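Side-chain contact in putative pyruvate dehydrogenase (Rhodopseudomonas palustris, PDB 3IC3), which is of unknown function, possibly an oxidoreductase, and forms a two-subunit assembly with a beta sheet shared between the subunits: residues I23-A28 and P46-L51. Sequence-based numbering, arbitrary orientation. Where two conformers were deposited one is given.
Sequences IEVLRA and PEMWGL
Val25 meets Met48 and Trp49 with its two methyl groups, and the contact is entirely apolar. The bond from CA to CB of Val25 points toward the helix. CB itself stays back, and the branches do the touching. CG1 is anti to the backbone N (chi1 174°), which sends it to the indole of Trp49. Val25 CG1 lies 3.6 Å from Trp49 CH2, and CZ3 of the same ring is a little farther. The approach is oblique to the ring plane. Val25 CG1 is also 4.1 Å from Met48 CE. The other branch, CG2, lies beside the backbone N and faces the selenium, with Val25 CG2 4.0 Å from Met48 SE. Met48 is a selenomethionine with two conformers, and these distances to SE and CE belong to one of them. Val25 and Met48 meet tip to tip, whereas the Val25 and Trp49 side chains run alongside each other with opposed directions.

The contact joins strand 23-31 of a beta hairpin to the first turns of helix 46-66. The second strand of the hairpin, 34-39, pairs antiparallel with the first. A strand of the second subunit continues the sheet across the dimer interface. The side chains bridge a wide backbone gap, with the CA atoms of Val25 and Trp49 9.5 Å apart.

Within the helix, the Met48 chain bends at chi3. In this conformer the bend brings its methyl CE over one face of the Trp49 indole, near the border of the ring system; the other conformer may differ. All three residues are buried. The indole nitrogen is satisfied elsewhere in the chain: Trp49 NE1 is hydrogen-bonded to Phe43 O, and the Phe43 ring meets the indole at about 15°. His59 of the second subunit also meets the indole, with the planes at about 65°. Met40 touches both Val25 and Met48.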
loop_
_atom_site.group_PDB
_atom_site.type_symbol
_atom_site.label_atom_id
_atom_site.label_comp_id
_atom_site.label_asym_id
_atom_site.label_seq_id
_atom_site.Cartn_x
_atom_site.Cartn_y
_atom_site.Cartn_z
ATOM N N ILE A 23 -10.577 -7.237 -7.589
ATOM C CA ILE A 23 -9.805 -6.210 -8.269
ATOM C C ILE A 23 -8.547 -5.853 -7.484
ATOM O O ILE A 23 -8.608 -5.532 -6.309
ATOM C CB ILE A 23 -10.636 -4.934 -8.474
ATOM C CG1 ILE A 23 -11.968 -5.264 -9.165
ATOM C CG2 ILE A 23 -9.795 -3.877 -9.273
ATOM C CD1 ILE A 23 -13.009 -4.129 -9.089
ATOM N N GLU A 24 -7.401 -5.913 -8.135
ATOM C CA GLU A 24 -6.155 -5.532 -7.485
ATOM C C GLU A 24 -6.050 -4.017 -7.327
ATOM O O GLU A 24 -5.978 -3.313 -8.310
ATOM C CB GLU A 24 -4.969 -6.065 -8.269
ATOM C CG GLU A 24 -3.664 -5.936 -7.492
ATOM C CD GLU A 24 -2.633 -7.010 -7.865
ATOM O OE1 GLU A 24 -2.570 -7.443 -9.041
ATOM O OE2 GLU A 24 -1.871 -7.388 -6.957
ATOM N N VAL A 25 -6.011 -3.565 -6.079
ATOM C CA VAL A 25 -5.924 -2.161 -5.709
ATOM C C VAL A 25 -4.508 -1.653 -5.891
ATOM O O VAL A 25 -4.279 -0.570 -6.404
ATOM C CB VAL A 25 -6.280 -1.994 -4.182
ATOM C CG1 VAL A 25 -6.049 -0.543 -3.722
ATOM C CG2 VAL A 25 -7.716 -2.426 -3.926
ATOM N N LEU A 26 -3.545 -2.450 -5.465
ATOM C CA LEU A 26 -2.159 -2.038 -5.507
ATOM C C LEU A 26 -1.196 -3.183 -5.395
ATOM O O LEU A 26 -1.503 -4.221 -4.764
ATOM C CB LEU A 26 -1.876 -1.025 -4.408
ATOM C CG LEU A 26 -1.352 -1.485 -3.069
ATOM C CD1 LEU A 26 -0.787 -0.425 -2.167
ATOM C CD2 LEU A 26 -2.522 -2.162 -2.393
ATOM N N ARG A 27 -0.043 -2.981 -6.024
ATOM C CA ARG A 27 1.149 -3.830 -5.871
ATOM C C ARG A 27 2.304 -2.910 -5.529
ATOM O O ARG A 27 2.446 -1.878 -6.161
ATOM C CB ARG A 27 1.499 -4.554 -7.179
ATOM C CG ARG A 27 0.421 -5.382 -7.736
ATOM C CD ARG A 27 0.898 -6.251 -8.920
ATOM N NE ARG A 27 1.814 -7.296 -8.539
ATOM C CZ ARG A 27 2.212 -8.272 -9.355
ATOM N NH1 ARG A 27 1.783 -8.314 -10.619
ATOM N NH2 ARG A 27 3.053 -9.198 -8.914
ATOM N N ALA A 28 3.098 -3.246 -4.526
ATOM C CA ALA A 28 4.223 -2.418 -4.139
ATOM C C ALA A 28 5.478 -3.257 -4.061
ATOM O O ALA A 28 5.448 -4.341 -3.486
ATOM C CB ALA A 28 3.934 -1.779 -2.770
ATOM N N PRO A 46 -13.593 6.339 0.364
ATOM C CA PRO A 46 -12.508 6.689 1.263
ATOM C C PRO A 46 -12.312 5.659 2.341
ATOM O O PRO A 46 -11.190 5.466 2.804
ATOM C CB PRO A 46 -12.944 8.040 1.871
ATOM C CG PRO A 46 -14.352 8.216 1.526
ATOM C CD PRO A 46 -14.678 7.344 0.364
ATOM N N GLU A 47 -13.386 4.978 2.739
ATOM C CA GLU A 47 -13.261 3.992 3.820
ATOM C C GLU A 47 -12.362 2.827 3.438
ATOM O O GLU A 47 -11.651 2.303 4.280
ATOM C CB GLU A 47 -14.626 3.481 4.298
ATOM C CG GLU A 47 -15.512 4.590 4.860
ATOM C CD GLU A 47 -16.275 5.395 3.794
ATOM O OE1 GLU A 47 -16.154 5.137 2.569
ATOM O OE2 GLU A 47 -17.038 6.296 4.203
HETATM N N MSE A 48 -12.391 2.422 2.174
HETATM C CA MSE A 48 -11.553 1.314 1.731
HETATM C C MSE A 48 -10.077 1.678 1.893
HETATM O O MSE A 48 -9.276 0.851 2.325
HETATM C CB MSE A 48 -11.846 0.931 0.279
HETATM C CG MSE A 48 -11.095 -0.318 -0.208
HETATM SE SE MSE A 48 -10.665 -0.357 -2.115
HETATM C CE MSE A 48 -9.423 1.148 -2.216
ATOM N N TRP A 49 -9.718 2.910 1.531
ATOM C CA TRP A 49 -8.318 3.353 1.658
ATOM C C TRP A 49 -7.925 3.412 3.131
ATOM O O TRP A 49 -6.804 3.071 3.496
ATOM C CB TRP A 49 -8.100 4.698 0.945
ATOM C CG TRP A 49 -8.240 4.563 -0.516
ATOM C CD1 TRP A 49 -9.334 4.885 -1.262
ATOM C CD2 TRP A 49 -7.293 3.995 -1.429
ATOM N NE1 TRP A 49 -9.121 4.575 -2.581
ATOM C CE2 TRP A 49 -7.880 4.021 -2.714
ATOM C CE3 TRP A 49 -6.026 3.448 -1.290
ATOM C CZ2 TRP A 49 -7.228 3.554 -3.843
ATOM C CZ3 TRP A 49 -5.385 2.979 -2.402
ATOM C CH2 TRP A 49 -5.986 3.035 -3.675
ATOM N N GLY A 50 -8.866 3.813 3.979
ATOM C CA GLY A 50 -8.664 3.833 5.427
ATOM C C GLY A 50 -8.395 2.453 5.977
ATOM O O GLY A 50 -7.472 2.258 6.784
ATOM N N LEU A 51 -9.192 1.484 5.521
ATOM C CA LEU A 51 -8.997 0.075 5.880
ATOM C C LEU A 51 -7.628 -0.433 5.445
ATOM O O LEU A 51 -6.931 -1.079 6.220
ATOM C CB LEU A 51 -10.082 -0.796 5.245
ATOM C CG LEU A 51 -9.862 -2.286 5.524
ATOM C CD1 LEU A 51 -9.825 -2.547 7.039
ATOM C CD2 LEU A 51 -10.920 -3.118 4.833
#